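Local coordinates for cytosolic iron-sulfur protein assembly protein 1 (PDB 2HES), which is an essential component of the cytosolic iron-sulfur protein assembly machinery, required to mature iron-sulfur proteins outside the mitochondria, at residues W226-D231 with D235-V240; V177-D182 with E188-L193; D204-K207 with F212-C215; G262-V267 with G281-F286. All blocks are in the same frame, centred on the assembly; numbering follows the deposited sequence.

Interaction 1 of 4, residues W226-D231 with D235-V240; sequences WKYMGD and DQQEWV
A chi1 of -149° at W239, well off a staggered value, lays one indole face against K227 O and Y228 N. The backbone sets Y228 CB 3.9 Å from the centroid of the W239 six-membered ring, only 11° off the normal: a CH-pi contact over the face. The two rings themselves meet obliquely. With Y228 CG anti to its own N (chi1 169°), the phenol runs on over Q237 toward D231: CE1 is 3.7 Å from Q237 CG, and OH hydrogen-bonds D231 OD1 (2.6 Å) from above the carboxylate plane. D231 OD2 accepts a hydrogen bond from a water (2.7 Å), which in turn accepts one from Q237 NE2. An alanine in place of W239 would probably open a gap between Y228 CB and the L193 and L214 side chains that also touch the indole. The strands are joined by K227 N to V240 O (2.8 Å), its return bond from V240 N to K227 O, M229 N to E238 O (2.7 Å) and E238 N to G230 O (2.8 Å). The register slips by one between the Y228-W239 and D231-Q237 pairs, near G230, where a CB would collide with M229 O at the backbone angles adopted, which calls for glycine. This is a beta bulge in the antiparallel hairpin of the third and fourth strands, the outer part of a WD40 propeller blade.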
loop_
_atom_site.group_PDB
_atom_site.type_symbol
_atom_site.label_atom_id
_atom_site.label_comp_id
_atom_site.label_asym_id
_atom_site.label_seq_id
_atom_site.Cartn_x
_atom_site.Cartn_y
_atom_site.Cartn_z
ATOM N N TRP A 226 -13.165 -3.185 8.876
ATOM C CA TRP A 226 -14.349 -2.407 8.618
ATOM C C TRP A 226 -15.187 -3.191 7.625
ATOM O O TRP A 226 -14.641 -3.780 6.676
ATOM C CB TRP A 226 -13.927 -1.098 7.955
ATOM C CG TRP A 226 -12.942 -0.285 8.729
ATOM C CD1 TRP A 226 -11.544 -0.348 8.647
ATOM C CD2 TRP A 226 -13.245 0.788 9.638
ATOM N NE1 TRP A 226 -10.995 0.605 9.508
ATOM C CE2 TRP A 226 -12.015 1.325 10.088
ATOM C CE3 TRP A 226 -14.452 1.360 10.118
ATOM C CZ2 TRP A 226 -11.951 2.392 11.024
ATOM C CZ3 TRP A 226 -14.373 2.439 11.061
ATOM C CH2 TRP A 226 -13.139 2.920 11.488
ATOM N N LYS A 227 -16.502 -3.061 7.747
ATOM C CA LYS A 227 -17.426 -3.802 6.908
ATOM C C LYS A 227 -18.453 -2.880 6.278
ATOM O O LYS A 227 -19.083 -2.084 6.971
ATOM C CB LYS A 227 -18.192 -4.756 7.788
ATOM C CG LYS A 227 -19.375 -5.471 7.055
ATOM C CD LYS A 227 -20.056 -6.470 8.055
ATOM C CE LYS A 227 -19.275 -7.631 8.470
ATOM N NZ LYS A 227 -20.231 -8.153 9.576
ATOM N N TYR A 228 -18.629 -3.007 4.966
ATOM C CA TYR A 228 -19.682 -2.274 4.266
ATOM C C TYR A 228 -21.082 -2.832 4.620
ATOM O O TYR A 228 -21.265 -4.045 4.668
ATOM C CB TYR A 228 -19.420 -2.424 2.777
ATOM C CG TYR A 228 -20.503 -1.984 1.852
ATOM C CD1 TYR A 228 -20.791 -0.646 1.683
ATOM C CD2 TYR A 228 -21.187 -2.913 1.048
ATOM C CE1 TYR A 228 -21.753 -0.216 0.784
ATOM C CE2 TYR A 228 -22.134 -2.478 0.107
ATOM C CZ TYR A 228 -22.415 -1.130 0.007
ATOM O OH TYR A 228 -23.384 -0.691 -0.873
ATOM N N MET A 229 -22.037 -1.924 4.855
ATOM C CA MET A 229 -23.360 -2.282 5.367
ATOM C C MET A 229 -24.456 -1.743 4.442
ATOM O O MET A 229 -25.610 -1.649 4.844
ATOM C CB MET A 229 -23.533 -1.743 6.816
ATOM C CG MET A 229 -22.577 -2.307 7.875
ATOM S SD MET A 229 -22.920 -4.024 8.192
ATOM C CE MET A 229 -24.468 -3.909 9.099
ATOM N N GLY A 230 -24.086 -1.434 3.198
ATOM C CA GLY A 230 -25.011 -1.058 2.121
ATOM C C GLY A 230 -25.046 0.451 1.918
ATOM O O GLY A 230 -24.505 1.220 2.729
ATOM N N ASP A 231 -25.679 0.867 0.831
ATOM C CA ASP A 231 -25.799 2.296 0.524
ATOM C C ASP A 231 -26.942 2.916 1.311
ATOM O O ASP A 231 -27.902 2.216 1.642
ATOM C CB ASP A 231 -26.044 2.457 -0.963
ATOM C CG ASP A 231 -24.784 2.255 -1.785
ATOM O OD1 ASP A 231 -23.736 1.822 -1.262
ATOM O OD2 ASP A 231 -24.844 2.515 -3.003
ATOM N N ASP A 235 -27.026 7.571 -1.604
ATOM C CA ASP A 235 -26.050 6.876 -2.435
ATOM C C ASP A 235 -24.651 6.932 -1.802
ATOM O O ASP A 235 -23.648 6.730 -2.456
ATOM C CB ASP A 235 -26.048 7.454 -3.848
ATOM C CG ASP A 235 -25.673 6.436 -4.893
ATOM O OD1 ASP A 235 -25.300 5.304 -4.508
ATOM O OD2 ASP A 235 -25.741 6.767 -6.101
ATOM N N GLN A 236 -24.621 7.225 -0.517
ATOM C CA GLN A 236 -23.419 7.153 0.284
ATOM C C GLN A 236 -23.350 5.739 0.820
ATOM O O GLN A 236 -24.367 5.034 0.803
ATOM C CB GLN A 236 -23.573 8.088 1.456
ATOM C CG GLN A 236 -23.504 9.579 1.074
ATOM C CD GLN A 236 -22.052 10.020 0.958
ATOM O OE1 GLN A 236 -21.593 10.293 -0.123
ATOM N NE2 GLN A 236 -21.312 10.005 2.080
ATOM N N GLN A 237 -22.180 5.343 1.314
ATOM C CA GLN A 237 -22.009 3.974 1.825
ATOM C C GLN A 237 -21.968 3.977 3.326
ATOM O O GLN A 237 -21.252 4.788 3.924
ATOM C CB GLN A 237 -20.708 3.364 1.308
ATOM C CG GLN A 237 -20.696 3.149 -0.229
ATOM C CD GLN A 237 -19.464 2.415 -0.731
ATOM O OE1 GLN A 237 -18.503 2.202 0.011
ATOM N NE2 GLN A 237 -19.496 2.014 -2.029
ATOM N N GLU A 238 -22.697 3.046 3.927
ATOM C CA GLU A 238 -22.672 2.854 5.366
ATOM C C GLU A 238 -21.630 1.806 5.674
ATOM O O GLU A 238 -21.640 0.731 5.104
ATOM C CB GLU A 238 -24.042 2.422 5.870
ATOM C CG GLU A 238 -25.144 3.380 5.419
ATOM C CD GLU A 238 -26.440 3.246 6.192
ATOM O OE1 GLU A 238 -26.532 2.388 7.117
ATOM O OE2 GLU A 238 -27.384 3.998 5.859
ATOM N N TRP A 239 -20.729 2.131 6.586
ATOM C CA TRP A 239 -19.630 1.242 6.932
ATOM C C TRP A 239 -19.477 1.258 8.482
ATOM O O TRP A 239 -19.691 2.330 9.113
ATOM C CB TRP A 239 -18.395 1.778 6.155
ATOM C CG TRP A 239 -17.461 0.807 5.782
ATOM C CD1 TRP A 239 -16.799 0.049 6.675
ATOM C CD2 TRP A 239 -16.960 0.408 4.458
ATOM N NE1 TRP A 239 -15.943 -0.789 6.038
ATOM C CE2 TRP A 239 -16.012 -0.609 4.696
ATOM C CE3 TRP A 239 -17.231 0.779 3.107
ATOM C CZ2 TRP A 239 -15.312 -1.250 3.690
ATOM C CZ3 TRP A 239 -16.509 0.124 2.090
ATOM C CH2 TRP A 239 -15.574 -0.895 2.408
ATOM N N VAL A 240 -19.165 0.110 9.100
ATOM C CA VAL A 240 -18.882 0.071 10.571
ATOM C C VAL A 240 -17.584 -0.678 10.805
ATOM O O VAL A 240 -17.187 -1.435 9.958
ATOM C CB VAL A 240 -20.000 -0.602 11.410
ATOM C CG1 VAL A 240 -21.295 0.227 11.274
ATOM C CG2 VAL A 240 -20.152 -2.153 11.060
HETATM O O HOH W 1 -22.202 2.644 -3.575
#

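Interaction 2 of 4, residues V177-D182 with E188-L193; sequences VRIWKD and ECVAVL
A classic beta bulge, with V190 and A191 set against the single residue I179, interrupts the hairpin of this propeller blade's last two strands. I179 O receives V190 N at 2.8 Å and A191 N weakly at 3.5 Å, so one carbonyl serves two amides; I179 N in turn donates to A191 O (3.0 Å). The paired bonds of K181 and E188 then restore regular antiparallel geometry. I179 CG1 packs on A191 CB on one face, and I179 CG2 meets V190 CG2 at 3.9 Å, these two side chains crossing nearly at right angles. The other face carries W180, C189, R178 and V192. C189 CB lies over the W180 ring, 3.5 Å from CZ3. With SG anti to the backbone N (chi1 177°), the C189 sulfur stands near the normal of the W180 six-membered ring, 4.6 Å from its centroid, and takes a weak hydrogen bond from R178 NH1 at 3.4 Å. R178, extended as far as NE, lies alongside V192, whose CG2 sits over one guanidinium face, 3.2 Å from NH1. W180 NE1 bonds S170 OG of the adjoining strand. This is a distant Cys sulfur-aromatic contact on the bulged outer hairpin of a WD40 beta-propeller.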
loop_
_atom_site.group_PDB
_atom_site.type_symbol
_atom_site.label_atom_id
_atom_site.label_comp_id
_atom_site.label_asym_id
_atom_site.label_seq_id
_atom_site.Cartn_x
_atom_site.Cartn_y
_atom_site.Cartn_z
ATOM N N VAL A 177 -10.086 6.813 7.464
ATOM C CA VAL A 177 -10.001 6.262 6.112
ATOM C C VAL A 177 -11.221 6.835 5.351
ATOM O O VAL A 177 -12.331 6.864 5.892
ATOM C CB VAL A 177 -10.060 4.721 6.122
ATOM C CG1 VAL A 177 -10.167 4.188 4.667
ATOM C CG2 VAL A 177 -8.851 4.136 6.839
ATOM N N ARG A 178 -11.017 7.278 4.100
ATOM C CA ARG A 178 -12.121 7.695 3.252
ATOM C C ARG A 178 -12.231 6.738 2.079
ATOM O O ARG A 178 -11.217 6.255 1.561
ATOM C CB ARG A 178 -11.980 9.145 2.754
ATOM C CG ARG A 178 -12.357 10.121 3.869
ATOM C CD ARG A 178 -12.307 11.554 3.374
ATOM N NE ARG A 178 -12.643 12.439 4.465
ATOM C CZ ARG A 178 -13.783 13.074 4.644
ATOM N NH1 ARG A 178 -14.783 12.966 3.770
ATOM N NH2 ARG A 178 -13.908 13.823 5.746
ATOM N N ILE A 179 -13.466 6.480 1.685
ATOM C CA ILE A 179 -13.751 5.603 0.534
ATOM C C ILE A 179 -14.254 6.495 -0.563
ATOM O O ILE A 179 -15.142 7.345 -0.327
ATOM C CB ILE A 179 -14.843 4.509 0.914
ATOM C CG1 ILE A 179 -14.477 3.687 2.154
ATOM C CG2 ILE A 179 -15.121 3.583 -0.320
ATOM C CD1 ILE A 179 -13.156 2.943 2.014
ATOM N N TRP A 180 -13.754 6.284 -1.786
ATOM C CA TRP A 180 -14.088 7.139 -2.895
ATOM C C TRP A 180 -14.587 6.268 -4.032
ATOM O O TRP A 180 -14.038 5.175 -4.263
ATOM C CB TRP A 180 -12.836 7.849 -3.383
ATOM C CG TRP A 180 -12.104 8.550 -2.288
ATOM C CD1 TRP A 180 -11.128 7.998 -1.512
ATOM C CD2 TRP A 180 -12.184 9.943 -1.922
ATOM N NE1 TRP A 180 -10.632 8.957 -0.631
ATOM C CE2 TRP A 180 -11.260 10.148 -0.866
ATOM C CE3 TRP A 180 -12.982 11.035 -2.356
ATOM C CZ2 TRP A 180 -11.091 11.409 -0.229
ATOM C CZ3 TRP A 180 -12.841 12.274 -1.706
ATOM C CH2 TRP A 180 -11.875 12.443 -0.649
ATOM N N LYS A 181 -15.595 6.766 -4.732
ATOM C CA LYS A 181 -16.257 5.995 -5.797
ATOM C C LYS A 181 -16.656 6.984 -6.878
ATOM O O LYS A 181 -16.889 8.131 -6.549
ATOM C CB LYS A 181 -17.544 5.438 -5.202
ATOM C CG LYS A 181 -18.394 4.706 -6.170
ATOM C CD LYS A 181 -19.477 3.992 -5.396
ATOM C CE LYS A 181 -20.336 3.189 -6.373
ATOM N NZ LYS A 181 -21.144 2.145 -5.719
ATOM N N ASP A 182 -16.770 6.551 -8.141
ATOM C CA ASP A 182 -17.265 7.492 -9.152
ATOM C C ASP A 182 -18.660 7.144 -9.643
ATOM O O ASP A 182 -19.071 5.972 -9.623
ATOM C CB ASP A 182 -16.323 7.580 -10.341
ATOM C CG ASP A 182 -16.591 6.511 -11.365
ATOM O OD1 ASP A 182 -16.139 5.368 -11.158
ATOM O OD2 ASP A 182 -17.266 6.820 -12.372
ATOM N N GLU A 188 -16.309 11.046 -5.801
ATOM C CA GLU A 188 -16.575 11.704 -4.541
ATOM C C GLU A 188 -16.392 10.756 -3.393
ATOM O O GLU A 188 -16.237 9.556 -3.619
ATOM C CB GLU A 188 -17.970 12.301 -4.510
ATOM C CG GLU A 188 -19.057 11.326 -4.819
ATOM C CD GLU A 188 -20.405 12.013 -4.844
ATOM O OE1 GLU A 188 -20.587 12.978 -4.067
ATOM O OE2 GLU A 188 -21.274 11.590 -5.633
ATOM N N CYS A 189 -16.380 11.300 -2.178
ATOM C CA CYS A 189 -16.191 10.491 -0.971
ATOM C C CYS A 189 -17.542 9.922 -0.576
ATOM O O CYS A 189 -18.517 10.683 -0.442
ATOM C CB CYS A 189 -15.615 11.357 0.180
ATOM S SG CYS A 189 -15.457 10.386 1.658
ATOM N N VAL A 190 -17.632 8.593 -0.478
ATOM C CA VAL A 190 -18.907 7.944 -0.146
ATOM C C VAL A 190 -18.934 7.382 1.277
ATOM O O VAL A 190 -19.996 6.946 1.786
ATOM C CB VAL A 190 -19.298 6.855 -1.181
ATOM C CG1 VAL A 190 -19.528 7.549 -2.537
ATOM C CG2 VAL A 190 -18.259 5.777 -1.254
ATOM N N ALA A 191 -17.791 7.440 1.946
ATOM C CA ALA A 191 -17.778 7.098 3.398
ATOM C C ALA A 191 -16.553 7.606 4.111
ATOM O O ALA A 191 -15.486 7.676 3.544
ATOM C CB ALA A 191 -17.897 5.575 3.553
ATOM N N VAL A 192 -16.714 7.963 5.373
ATOM C CA VAL A 192 -15.619 8.347 6.223
ATOM C C VAL A 192 -15.659 7.302 7.360
ATOM O O VAL A 192 -16.701 7.149 8.044
ATOM C CB VAL A 192 -15.811 9.751 6.815
ATOM C CG1 VAL A 192 -14.599 10.113 7.660
ATOM C CG2 VAL A 192 -16.106 10.797 5.724
ATOM N N LEU A 193 -14.577 6.550 7.482
ATOM C CA LEU A 193 -14.399 5.511 8.492
ATOM C C LEU A 193 -13.736 6.133 9.725
ATOM O O LEU A 193 -12.513 6.323 9.757
ATOM C CB LEU A 193 -13.550 4.354 7.956
ATOM C CG LEU A 193 -14.113 3.597 6.736
ATOM C CD1 LEU A 193 -13.323 2.418 6.282
ATOM C CD2 LEU A 193 -15.425 3.138 7.058
#

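Interaction 3 of 4, residues D204-K207 with F212-C215; sequences DFDK and FRLC
D206 and R213 meet through a side-on salt bridge in which two nitrogens converge on a single oxygen: R213 NE lies 2.9 Å and NH2 3.0 Å from D206 OD2. The oxygen is within 2° of the guanidinium plane, yet both donors approach from the same face of the carboxylate, whose plane is turned 42° from that of the guanidinium. A bend at chi3 of R213 (-65°) turns NE back toward the aspartate. D206 OD1 is held by T208 OG1, and R213 NH1 reaches E242 and E278 in further salt bridges. The backbones of the pair are tied as well, D206 N donating to R213 O at 2.9 Å with a nearly straight N-H. D204, which buries at least as much, forms a regular antiparallel hydrogen-bonded pair with C215: D204 N donates to C215 O, and C215 N to D204 O (2.9 Å). Its carboxylate turns elsewhere, OD2 to W258 N and OD1 to a salt bridge with K207 NZ whose hydrogen bond is weak. L214 CD1 sits squarely over the F205 ring, 3.5 Å from its centroid. With D206 buried and OD2 gripped twice, its carboxylate is likely to stay ionised, and the charge of R213 is probably shared among D206, E242 and E278.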
loop_
_atom_site.group_PDB
_atom_site.type_symbol
_atom_site.label_atom_id
_atom_site.label_comp_id
_atom_site.label_asym_id
_atom_site.label_seq_id
_atom_site.Cartn_x
_atom_site.Cartn_y
_atom_site.Cartn_z
ATOM N N ASP A 204 -6.126 -2.004 3.420
ATOM C CA ASP A 204 -6.139 -2.975 2.273
ATOM C C ASP A 204 -7.506 -3.597 2.259
ATOM O O ASP A 204 -8.054 -3.883 3.333
ATOM C CB ASP A 204 -5.074 -4.060 2.434
ATOM C CG ASP A 204 -4.714 -4.763 1.108
ATOM O OD1 ASP A 204 -5.244 -4.372 0.045
ATOM O OD2 ASP A 204 -3.897 -5.705 1.154
ATOM N N PHE A 205 -8.053 -3.822 1.062
ATOM C CA PHE A 205 -9.392 -4.469 0.962
ATOM C C PHE A 205 -9.364 -5.991 1.093
ATOM O O PHE A 205 -8.399 -6.617 0.736
ATOM C CB PHE A 205 -10.055 -4.143 -0.371
ATOM C CG PHE A 205 -10.514 -2.731 -0.489
ATOM C CD1 PHE A 205 -11.825 -2.380 -0.087
ATOM C CD2 PHE A 205 -9.666 -1.740 -0.985
ATOM C CE1 PHE A 205 -12.286 -1.097 -0.193
ATOM C CE2 PHE A 205 -10.130 -0.396 -1.086
ATOM C CZ PHE A 205 -11.453 -0.098 -0.696
ATOM N N ASP A 206 -10.461 -6.547 1.631
ATOM C CA ASP A 206 -10.679 -7.974 1.721
ATOM C C ASP A 206 -10.689 -8.463 0.295
ATOM O O ASP A 206 -11.235 -7.773 -0.590
ATOM C CB ASP A 206 -12.064 -8.221 2.358
ATOM C CG ASP A 206 -12.353 -9.722 2.689
ATOM O OD1 ASP A 206 -11.572 -10.669 2.306
ATOM O OD2 ASP A 206 -13.396 -9.894 3.376
ATOM N N LYS A 207 -10.094 -9.628 0.056
ATOM C CA LYS A 207 -10.119 -10.217 -1.304
ATOM C C LYS A 207 -11.258 -11.212 -1.514
ATOM O O LYS A 207 -11.455 -11.710 -2.629
ATOM C CB LYS A 207 -8.760 -10.843 -1.653
ATOM C CG LYS A 207 -7.598 -9.924 -1.357
ATOM C CD LYS A 207 -7.695 -8.559 -2.106
ATOM C CE LYS A 207 -6.382 -7.758 -2.055
ATOM N NZ LYS A 207 -6.045 -7.245 -0.688
ATOM N N PHE A 212 -18.030 -5.617 0.476
ATOM C CA PHE A 212 -16.642 -5.189 0.760
ATOM C C PHE A 212 -16.289 -5.174 2.235
ATOM O O PHE A 212 -17.130 -4.912 3.084
ATOM C CB PHE A 212 -16.391 -3.758 0.241
ATOM C CG PHE A 212 -17.044 -3.461 -1.085
ATOM C CD1 PHE A 212 -16.706 -4.188 -2.238
ATOM C CD2 PHE A 212 -18.010 -2.456 -1.173
ATOM C CE1 PHE A 212 -17.315 -3.912 -3.452
ATOM C CE2 PHE A 212 -18.636 -2.157 -2.413
ATOM C CZ PHE A 212 -18.280 -2.905 -3.538
ATOM N N ARG A 213 -15.012 -5.435 2.519
ATOM C CA ARG A 213 -14.453 -5.113 3.856
ATOM C C ARG A 213 -13.065 -4.535 3.659
ATOM O O ARG A 213 -12.499 -4.629 2.556
ATOM C CB ARG A 213 -14.345 -6.351 4.752
ATOM C CG ARG A 213 -15.699 -6.968 5.074
ATOM C CD ARG A 213 -15.529 -7.973 6.220
ATOM N NE ARG A 213 -14.687 -9.106 5.810
ATOM C CZ ARG A 213 -14.385 -10.127 6.601
ATOM N NH1 ARG A 213 -14.852 -10.172 7.862
ATOM N NH2 ARG A 213 -13.638 -11.116 6.143
ATOM N N LEU A 214 -12.543 -3.913 4.710
ATOM C CA LEU A 214 -11.219 -3.279 4.600
ATOM C C LEU A 214 -10.513 -3.418 5.946
ATOM O O LEU A 214 -11.198 -3.306 6.972
ATOM C CB LEU A 214 -11.422 -1.779 4.297
ATOM C CG LEU A 214 -10.205 -0.899 4.172
ATOM C CD1 LEU A 214 -9.958 -0.681 2.691
ATOM C CD2 LEU A 214 -10.369 0.440 4.919
ATOM N N CYS A 215 -9.189 -3.655 5.965
ATOM C CA CYS A 215 -8.469 -3.535 7.252
ATOM C C CYS A 215 -7.561 -2.327 7.218
ATOM O O CYS A 215 -7.100 -1.868 6.139
ATOM C CB CYS A 215 -7.672 -4.797 7.571
ATOM S SG CYS A 215 -6.328 -5.174 6.368
HETATM O O HOH W 2 -13.636 -6.163 -0.223
#

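Interaction 4 of 4, residues G262-V267 with G281-F286; sequences GLIASV and GEWKVF
W283 is the first residue of 281-286 to reach across, laying the benzo end of its indole against I264 and G262. Its CG is anti to the carbonyl carbon (chi1 -66°), directing the ring toward I264, and I264 CD1 comes down on one face, 3.7 Å from CH2 and 4.0 Å from the six-membered centroid. The approach is 25° off the ring normal and the methyl is offset toward the rim, an off-centre CH-pi contact; the two side chains cross at about a right angle. G262 O lies at the edge of the same ring, 3.9 Å from CH2, and also accepts a weak hydrogen bond from W258 NE1. An alanine in place of W283 would probably leave the I264 methyl without its aromatic partner and open a gap beside I264 where the benzo ring had packed. No backbone hydrogen bond joins these segments, because strand 273-279 runs between them: they belong to the second and fourth strands of one four-stranded WD40 propeller blade. F286 then comes back toward the first segment, its CG anti to the backbone N (chi1 -170°), and CD2 lies 4.3 Å from L263 CD1, a looser and oblique apolar touch. L263 also rests on V275, E277 and W303, and F286 on E277.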
loop_
_atom_site.group_PDB
_atom_site.type_symbol
_atom_site.label_atom_id
_atom_site.label_comp_id
_atom_site.label_asym_id
_atom_site.label_seq_id
_atom_site.Cartn_x
_atom_site.Cartn_y
_atom_site.Cartn_z
ATOM N N GLY A 262 -6.921 -14.923 2.485
ATOM C CA GLY A 262 -7.814 -14.551 3.567
ATOM C C GLY A 262 -7.104 -14.008 4.793
ATOM O O GLY A 262 -7.761 -13.561 5.746
ATOM N N LEU A 263 -5.767 -14.062 4.801
ATOM C CA LEU A 263 -5.017 -13.746 6.013
ATOM C C LEU A 263 -4.583 -12.290 6.002
ATOM O O LEU A 263 -4.159 -11.784 4.959
ATOM C CB LEU A 263 -3.745 -14.619 6.136
ATOM C CG LEU A 263 -3.885 -16.145 6.217
ATOM C CD1 LEU A 263 -2.508 -16.786 6.353
ATOM C CD2 LEU A 263 -4.833 -16.603 7.342
ATOM N N ILE A 264 -4.596 -11.650 7.168
ATOM C CA ILE A 264 -4.091 -10.280 7.294
ATOM C C ILE A 264 -2.660 -10.372 7.875
ATOM O O ILE A 264 -2.414 -11.167 8.783
ATOM C CB ILE A 264 -4.987 -9.405 8.243
ATOM C CG1 ILE A 264 -6.355 -9.167 7.600
ATOM C CG2 ILE A 264 -4.316 -8.040 8.576
ATOM C CD1 ILE A 264 -7.328 -8.454 8.533
ATOM N N ALA A 265 -1.761 -9.563 7.349
ATOM C CA ALA A 265 -0.440 -9.324 7.954
ATOM C C ALA A 265 -0.302 -7.886 8.425
ATOM O O ALA A 265 -0.795 -6.947 7.757
ATOM C CB ALA A 265 0.655 -9.666 6.924
ATOM N N SER A 266 0.344 -7.681 9.580
ATOM C CA SER A 266 0.658 -6.326 10.030
ATOM C C SER A 266 2.134 -6.195 10.430
ATOM O O SER A 266 2.762 -7.182 10.834
ATOM C CB SER A 266 -0.235 -5.904 11.205
ATOM O OG SER A 266 -0.004 -6.730 12.359
ATOM N N VAL A 267 2.660 -4.994 10.265
ATOM C CA VAL A 267 4.004 -4.672 10.761
ATOM C C VAL A 267 4.062 -3.351 11.459
ATOM O O VAL A 267 3.372 -2.381 11.084
ATOM C CB VAL A 267 5.098 -4.741 9.624
ATOM C CG1 VAL A 267 5.177 -6.120 9.044
ATOM C CG2 VAL A 267 4.864 -3.653 8.538
ATOM N N GLY A 281 -16.064 -16.581 12.481
ATOM C CA GLY A 281 -16.383 -15.175 12.745
ATOM C C GLY A 281 -15.504 -14.456 13.771
ATOM O O GLY A 281 -15.886 -13.415 14.305
ATOM N N GLU A 282 -14.325 -14.992 14.056
ATOM C CA GLU A 282 -13.444 -14.338 15.025
ATOM C C GLU A 282 -12.017 -14.352 14.510
ATOM O O GLU A 282 -11.634 -15.286 13.830
ATOM C CB GLU A 282 -13.543 -15.008 16.416
ATOM C CG GLU A 282 -14.867 -14.742 17.163
ATOM C CD GLU A 282 -14.911 -15.275 18.609
ATOM O OE1 GLU A 282 -13.878 -15.226 19.324
ATOM O OE2 GLU A 282 -15.999 -15.734 19.047
ATOM N N TRP A 283 -11.253 -13.299 14.800
ATOM C CA TRP A 283 -9.855 -13.241 14.429
ATOM C C TRP A 283 -8.937 -13.739 15.558
ATOM O O TRP A 283 -9.155 -13.442 16.760
ATOM C CB TRP A 283 -9.435 -11.812 14.035
ATOM C CG TRP A 283 -10.088 -11.304 12.770
ATOM C CD1 TRP A 283 -11.238 -10.564 12.684
ATOM C CD2 TRP A 283 -9.649 -11.514 11.431
ATOM N NE1 TRP A 283 -11.520 -10.283 11.371
ATOM C CE2 TRP A 283 -10.554 -10.851 10.580
ATOM C CE3 TRP A 283 -8.536 -12.153 10.866
ATOM C CZ2 TRP A 283 -10.423 -10.865 9.169
ATOM C CZ3 TRP A 283 -8.406 -12.172 9.485
ATOM C CH2 TRP A 283 -9.334 -11.505 8.649
ATOM N N LYS A 284 -7.898 -14.470 15.164
ATOM C CA LYS A 284 -6.839 -14.909 16.068
ATOM C C LYS A 284 -5.515 -14.624 15.404
ATOM O O LYS A 284 -5.428 -14.596 14.181
ATOM C CB LYS A 284 -6.927 -16.414 16.329
ATOM C CG LYS A 284 -8.115 -16.798 17.187
ATOM C CD LYS A 284 -8.055 -18.273 17.625
ATOM C CE LYS A 284 -9.302 -18.604 18.481
ATOM N NZ LYS A 284 -9.698 -20.059 18.494
ATOM N N VAL A 285 -4.482 -14.405 16.212
ATOM C CA VAL A 285 -3.125 -14.413 15.715
ATOM C C VAL A 285 -2.797 -15.821 15.235
ATOM O O VAL A 285 -2.842 -16.798 16.020
ATOM C CB VAL A 285 -2.120 -13.929 16.794
ATOM C CG1 VAL A 285 -0.692 -14.040 16.280
ATOM C CG2 VAL A 285 -2.465 -12.499 17.248
ATOM N N PHE A 286 -2.532 -15.924 13.933
ATOM C CA PHE A 286 -2.123 -17.133 13.265
ATOM C C PHE A 286 -0.624 -17.414 13.526
ATOM O O PHE A 286 -0.245 -18.555 13.805
ATOM C CB PHE A 286 -2.392 -16.995 11.744
ATOM C CG PHE A 286 -2.224 -18.272 10.954
ATOM C CD1 PHE A 286 -3.127 -19.313 11.067
ATOM C CD2 PHE A 286 -1.162 -18.411 10.062
ATOM C CE1 PHE A 286 -2.961 -20.482 10.319
ATOM C CE2 PHE A 286 -1.000 -19.573 9.300
ATOM C CZ PHE A 286 -1.891 -20.599 9.428
#

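In the fold
Three successive propeller blades are sampled: interaction 2 in one, interactions 1 and 3 in the next, interaction 4 in the blade after that. Within the middle blade, W226 N lies 2.7 Å from L214 O, probably a hydrogen bond, which carries interaction 3 into interaction 1. Both blade interfaces involve packing: L193 CD1 of interaction 2 lies 3.8 Å from L214 CD2 of interaction 3, and C215 CB of interaction 3 lies 3.8 Å from I264 CD1 of interaction 4. Between interactions 1 and 2 a probable hydrogen bond is added, Q237 N to V190 O at 2.8 Å. Interactions 2 and 4 do not touch, their nearest atoms being about 13 Å apart. The bound calcium ion is remote, about 14 Å from the W226 side chain and 13 Å from that of W283.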